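PDB 3OYV: imelysin from Bacteroides ovatus ATCC 8483, which probably takes part in bacterial iron uptake as an imelysin-like metal-binding protein of the outer membrane. Local coordinates for residues Asn13-Trp24 with Leu350-Gln361. Numbering follows the deposited sequence.
Sequences NIDYTPENASSW and LLYKNGEPRKVQ. With GOL (glycerol), chain E.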
loop_
_atom_site.group_PDB
_atom_site.type_symbol
_atom_site.label_atom_id
_atom_site.label_comp_id
_atom_site.label_asym_id
_atom_site.label_seq_id
_atom_site.Cartn_x
_atom_site.Cartn_y
_atom_site.Cartn_z
ATOM N N ASN A 13 9.439 -22.929 0.750
ATOM C CA ASN A 13 9.482 -23.260 -0.665
ATOM C C ASN A 13 8.354 -24.234 -1.030
ATOM O O ASN A 13 8.193 -25.262 -0.382
ATOM C CB ASN A 13 10.813 -23.947 -1.009
ATOM C CG ASN A 13 10.940 -24.243 -2.488
ATOM O OD1 ASN A 13 11.184 -23.337 -3.287
ATOM N ND2 ASN A 13 10.803 -25.520 -2.862
ATOM N N ILE A 14 7.604 -23.921 -2.074
ATOM C CA ILE A 14 6.654 -24.868 -2.643
ATOM C C ILE A 14 6.455 -24.510 -4.105
ATOM O O ILE A 14 6.516 -23.333 -4.459
ATOM C CB ILE A 14 5.353 -24.864 -1.834
ATOM C CG1 ILE A 14 4.410 -25.943 -2.335
ATOM C CG2 ILE A 14 4.690 -23.450 -1.859
ATOM C CD1 ILE A 14 3.218 -26.185 -1.383
ATOM N N ASP A 15 6.250 -25.504 -4.956
ATOM C CA ASP A 15 5.879 -25.273 -6.336
ATOM C C ASP A 15 4.491 -25.842 -6.601
ATOM O O ASP A 15 4.054 -26.775 -5.923
ATOM C CB ASP A 15 6.887 -25.915 -7.284
ATOM C CG ASP A 15 8.288 -25.355 -7.119
ATOM O OD1 ASP A 15 8.438 -24.123 -7.195
ATOM O OD2 ASP A 15 9.237 -26.152 -6.931
ATOM N N TYR A 16 3.836 -25.265 -7.595
ATOM C CA TYR A 16 2.542 -25.739 -8.052
ATOM C C TYR A 16 2.708 -27.095 -8.721
ATOM O O TYR A 16 3.568 -27.264 -9.613
ATOM C CB TYR A 16 1.989 -24.706 -9.024
ATOM C CG TYR A 16 0.648 -25.004 -9.640
ATOM C CD1 TYR A 16 -0.540 -24.604 -9.016
ATOM C CD2 TYR A 16 0.554 -25.646 -10.862
ATOM C CE1 TYR A 16 -1.766 -24.834 -9.607
ATOM C CE2 TYR A 16 -0.674 -25.901 -11.449
ATOM C CZ TYR A 16 -1.845 -25.498 -10.813
ATOM O OH TYR A 16 -3.047 -25.761 -11.432
ATOM N N THR A 17 1.898 -28.061 -8.294
ATOM C CA THR A 17 1.953 -29.409 -8.858
ATOM C C THR A 17 0.533 -29.915 -9.088
ATOM O O THR A 17 -0.406 -29.393 -8.506
ATOM C CB THR A 17 2.614 -30.396 -7.881
ATOM O OG1 THR A 17 1.737 -30.603 -6.749
ATOM C CG2 THR A 17 4.044 -29.902 -7.417
ATOM N N PRO A 18 0.374 -31.010 -9.860
ATOM C CA PRO A 18 -0.966 -31.595 -9.963
ATOM C C PRO A 18 -1.556 -31.970 -8.600
ATOM O O PRO A 18 -2.759 -31.875 -8.387
ATOM C CB PRO A 18 -0.738 -32.857 -10.806
ATOM C CG PRO A 18 0.466 -32.486 -11.651
ATOM C CD PRO A 18 1.353 -31.677 -10.750
ATOM N N GLU A 19 -0.709 -32.382 -7.674
ATOM C CA GLU A 19 -1.179 -32.889 -6.397
ATOM C C GLU A 19 -1.621 -31.773 -5.457
ATOM O O GLU A 19 -2.479 -32.002 -4.615
ATOM C CB GLU A 19 -0.088 -33.735 -5.752
ATOM C CG GLU A 19 0.062 -35.109 -6.386
ATOM C CD GLU A 19 0.777 -35.069 -7.738
ATOM O OE1 GLU A 19 1.613 -34.141 -7.978
ATOM O OE2 GLU A 19 0.496 -35.989 -8.554
ATOM N N ASN A 20 -1.055 -30.563 -5.571
ATOM C CA ASN A 20 -1.504 -29.446 -4.722
ATOM C C ASN A 20 -2.366 -28.440 -5.475
ATOM O O ASN A 20 -2.838 -27.467 -4.883
ATOM C CB ASN A 20 -0.353 -28.745 -3.992
ATOM C CG ASN A 20 0.638 -28.111 -4.932
ATOM O OD1 ASN A 20 0.264 -27.650 -6.009
ATOM N ND2 ASN A 20 1.907 -28.021 -4.504
ATOM N N ALA A 21 -2.677 -28.721 -6.749
ATOM C CA ALA A 21 -3.336 -27.730 -7.593
ATOM C C ALA A 21 -4.718 -27.363 -7.066
ATOM O O ALA A 21 -5.104 -26.208 -7.089
ATOM C CB ALA A 21 -3.456 -28.263 -9.016
ATOM N N SER A 22 -5.495 -28.331 -6.568
ATOM C CA SER A 22 -6.841 -28.017 -6.127
ATOM C C SER A 22 -6.817 -27.100 -4.916
ATOM O O SER A 22 -7.531 -26.100 -4.866
ATOM C CB SER A 22 -7.612 -29.292 -5.786
ATOM O OG SER A 22 -8.918 -28.948 -5.434
ATOM N N SER A 23 -5.964 -27.408 -3.950
ATOM C CA SER A 23 -5.806 -26.541 -2.777
ATOM C C SER A 23 -5.316 -25.150 -3.196
ATOM O O SER A 23 -5.767 -24.139 -2.681
ATOM C CB SER A 23 -4.807 -27.144 -1.785
ATOM O OG SER A 23 -5.303 -28.346 -1.211
ATOM N N TRP A 24 -4.375 -25.116 -4.138
ATOM C CA TRP A 24 -3.814 -23.848 -4.628
ATOM C C TRP A 24 -4.924 -22.988 -5.244
ATOM O O TRP A 24 -5.049 -21.792 -4.938
ATOM C CB TRP A 24 -2.724 -24.127 -5.657
ATOM C CG TRP A 24 -1.668 -23.083 -5.790
ATOM C CD1 TRP A 24 -1.812 -21.798 -6.225
ATOM C CD2 TRP A 24 -0.290 -23.256 -5.492
ATOM N NE1 TRP A 24 -0.599 -21.164 -6.216
ATOM C CE2 TRP A 24 0.361 -22.038 -5.781
ATOM C CE3 TRP A 24 0.466 -24.325 -5.008
ATOM C CZ2 TRP A 24 1.726 -21.866 -5.598
ATOM C CZ3 TRP A 24 1.800 -24.151 -4.847
ATOM C CH2 TRP A 24 2.422 -22.920 -5.115
ATOM N N LEU A 350 1.504 -16.864 -3.831
ATOM C CA LEU A 350 0.787 -17.865 -4.627
ATOM C C LEU A 350 0.945 -17.687 -6.125
ATOM O O LEU A 350 0.723 -18.638 -6.881
ATOM C CB LEU A 350 -0.695 -17.878 -4.212
ATOM C CG LEU A 350 -1.015 -18.344 -2.773
ATOM C CD1 LEU A 350 -2.488 -18.036 -2.410
ATOM C CD2 LEU A 350 -0.645 -19.834 -2.551
ATOM N N LEU A 351 1.359 -16.484 -6.554
ATOM C CA LEU A 351 1.472 -16.146 -7.960
ATOM C C LEU A 351 2.902 -16.079 -8.503
ATOM O O LEU A 351 3.104 -16.234 -9.704
ATOM C CB LEU A 351 0.765 -14.814 -8.258
ATOM C CG LEU A 351 -0.747 -14.820 -8.140
ATOM C CD1 LEU A 351 -1.282 -13.397 -8.345
ATOM C CD2 LEU A 351 -1.369 -15.811 -9.151
ATOM N N TYR A 352 3.863 -15.771 -7.627
ATOM C CA TYR A 352 5.234 -15.499 -8.004
ATOM C C TYR A 352 6.233 -16.389 -7.284
ATOM O O TYR A 352 5.982 -16.811 -6.144
ATOM C CB TYR A 352 5.592 -14.076 -7.625
ATOM C CG TYR A 352 4.958 -12.971 -8.422
ATOM C CD1 TYR A 352 5.564 -12.471 -9.553
ATOM C CD2 TYR A 352 3.780 -12.359 -7.976
ATOM C CE1 TYR A 352 5.010 -11.391 -10.234
ATOM C CE2 TYR A 352 3.213 -11.313 -8.664
ATOM C CZ TYR A 352 3.844 -10.814 -9.777
ATOM O OH TYR A 352 3.270 -9.739 -10.410
ATOM N N LYS A 353 7.365 -16.605 -7.939
ATOM C CA LYS A 353 8.497 -17.176 -7.256
ATOM C C LYS A 353 9.769 -16.536 -7.793
ATOM O O LYS A 353 10.017 -16.536 -9.001
ATOM C CB LYS A 353 8.483 -18.679 -7.451
ATOM C CG LYS A 353 9.613 -19.361 -6.675
ATOM C CD LYS A 353 9.556 -20.847 -6.763
ATOM C CE LYS A 353 10.549 -21.488 -5.824
ATOM N NZ LYS A 353 10.619 -22.959 -6.062
ATOM N N ASN A 354 10.573 -15.979 -6.890
ATOM C CA ASN A 354 11.927 -15.481 -7.251
ATOM C C ASN A 354 11.897 -14.454 -8.392
ATOM O O ASN A 354 12.720 -14.455 -9.323
ATOM C CB ASN A 354 12.900 -16.650 -7.589
ATOM C CG ASN A 354 13.096 -17.633 -6.427
ATOM O OD1 ASN A 354 12.946 -17.289 -5.242
ATOM N ND2 ASN A 354 13.415 -18.888 -6.774
ATOM N N GLY A 355 10.912 -13.570 -8.314
ATOM C CA GLY A 355 10.775 -12.438 -9.207
ATOM C C GLY A 355 10.026 -12.676 -10.504
ATOM O O GLY A 355 9.898 -11.763 -11.314
ATOM N N GLU A 356 9.523 -13.891 -10.728
ATOM C CA GLU A 356 8.840 -14.230 -11.989
ATOM C C GLU A 356 7.510 -14.905 -11.681
ATOM O O GLU A 356 7.354 -15.493 -10.611
ATOM C CB GLU A 356 9.700 -15.167 -12.856
ATOM C CG GLU A 356 11.035 -14.570 -13.345
ATOM C CD GLU A 356 10.882 -13.426 -14.377
ATOM O OE1 GLU A 356 9.744 -13.065 -14.785
ATOM O OE2 GLU A 356 11.933 -12.869 -14.788
ATOM N N PRO A 357 6.555 -14.835 -12.622
ATOM C CA PRO A 357 5.334 -15.602 -12.443
ATOM C C PRO A 357 5.648 -17.075 -12.262
ATOM O O PRO A 357 6.570 -17.607 -12.915
ATOM C CB PRO A 357 4.575 -15.376 -13.762
ATOM C CG PRO A 357 5.001 -14.013 -14.191
ATOM C CD PRO A 357 6.476 -13.963 -13.804
ATOM N N ARG A 358 4.873 -17.745 -11.410
ATOM C CA ARG A 358 4.999 -19.188 -11.297
ATOM C C ARG A 358 4.595 -19.878 -12.592
ATOM O O ARG A 358 3.818 -19.347 -13.395
ATOM C CB ARG A 358 4.162 -19.706 -10.161
ATOM C CG ARG A 358 4.732 -19.320 -8.833
ATOM C CD ARG A 358 3.828 -19.798 -7.733
ATOM N NE ARG A 358 4.257 -19.521 -6.354
ATOM C CZ ARG A 358 5.053 -20.303 -5.621
ATOM N NH1 ARG A 358 5.713 -21.337 -6.157
ATOM N NH2 ARG A 358 5.232 -20.019 -4.345
ATOM N N LYS A 359 5.110 -21.092 -12.744
ATOM C CA LYS A 359 4.807 -21.939 -13.889
ATOM C C LYS A 359 4.178 -23.234 -13.411
ATOM O O LYS A 359 4.387 -23.685 -12.275
ATOM C CB LYS A 359 6.082 -22.258 -14.691
ATOM C CG LYS A 359 6.760 -21.038 -15.260
ATOM C CD LYS A 359 7.986 -21.438 -16.012
ATOM C CE LYS A 359 8.673 -20.234 -16.626
ATOM N NZ LYS A 359 9.862 -20.637 -17.440
ATOM N N VAL A 360 3.396 -23.823 -14.301
ATOM C CA VAL A 360 2.858 -25.147 -14.074
ATOM C C VAL A 360 3.960 -26.180 -14.428
ATOM O O VAL A 360 4.952 -25.880 -15.110
ATOM C CB VAL A 360 1.539 -25.362 -14.862
ATOM C CG1 VAL A 360 0.507 -24.221 -14.551
ATOM C CG2 VAL A 360 1.809 -25.475 -16.348
ATOM N N GLN A 361 3.778 -27.387 -13.939
ATOM C CA GLN A 361 4.790 -28.439 -14.078
ATOM C C GLN A 361 4.902 -28.893 -15.533
ATOM O O GLN A 361 3.972 -28.777 -16.338
ATOM C CB GLN A 361 4.393 -29.646 -13.213
ATOM C CG GLN A 361 5.428 -30.125 -12.223
ATOM C CD GLN A 361 4.966 -31.408 -11.543
ATOM O OE1 GLN A 361 4.231 -32.208 -12.139
ATOM N NE2 GLN A 361 5.380 -31.604 -10.295
ATOM O OXT GLN A 361 5.939 -29.426 -15.947
HETATM C C1 GOL E . 7.033 -17.663 -2.502
HETATM O O1 GOL E . 7.374 -17.442 -3.862
HETATM C C2 GOL E . 8.131 -18.444 -1.742
HETATM O O2 GOL E . 9.357 -17.680 -1.760
HETATM C C3 GOL E . 8.495 -19.810 -2.381
HETATM O O3 GOL E . 7.489 -20.839 -2.326
HETATM O O HOH W 1 11.669 -25.933 -5.319
HETATM O O HOH W 2 6.914 -22.202 -8.558
HETATM O O HOH W 3 4.773 -23.059 -9.316
HETATM O O HOH W 4 5.417 -25.970 -10.945
#
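Arg358 slots its guanidinium group between the edge of the Trp24 indole, which meets one face, and Lys353 CB on the opposite face. The indole and guanidinium planes stand 81° apart, and Trp24 CZ2 comes within 3.5 Å of Arg358 NE. Held this way, Arg358 NH1 donates to the carbonyl O of Ile14 at 2.7 Å, from somewhat outside that carbonyl's plane, and a water links the same nitrogen to Asp15 OD1. Arg358 NH2 reaches the backbone O of Phe349 and a glycerol hydroxyl that also accepts from Ile14 N.

The indole is pinned on several sides. Its NE1 donates to Leu350 O at 2.9 Å, in the ring plane and onto a lone pair; Leu350 CD2 makes a CH-pi contact over one face, and Tyr16 CD1 rests on the opposite face, toward its rim. A leucine in place of Trp24 would probably leave Leu350 O without this donor and deprive the Arg358 guanidinium of one wall.

Farther out, Lys353 stretches fully extended, CG anti to the backbone N (chi1 -176°), to bring NZ between Asp15 OD1, a salt bridge of 2.7 Å, and Asn13 OD1 at 2.9 Å. Toward the C-terminus, Val360 CG1 packs obliquely against CE2 of Tyr16, and the Tyr16 hydroxyl is hydrogen-bonded to His25, while two waters join the Tyr16 backbone to Lys359 O.

The contact thus ties the lead-in to helix 21-47 to the chain's tail, which leaves helix 343-351 through a two-stranded beta hairpin with a type I' turn, bringing the N-terminal region and the C-terminal tail together in this mainly helical imelysin fold.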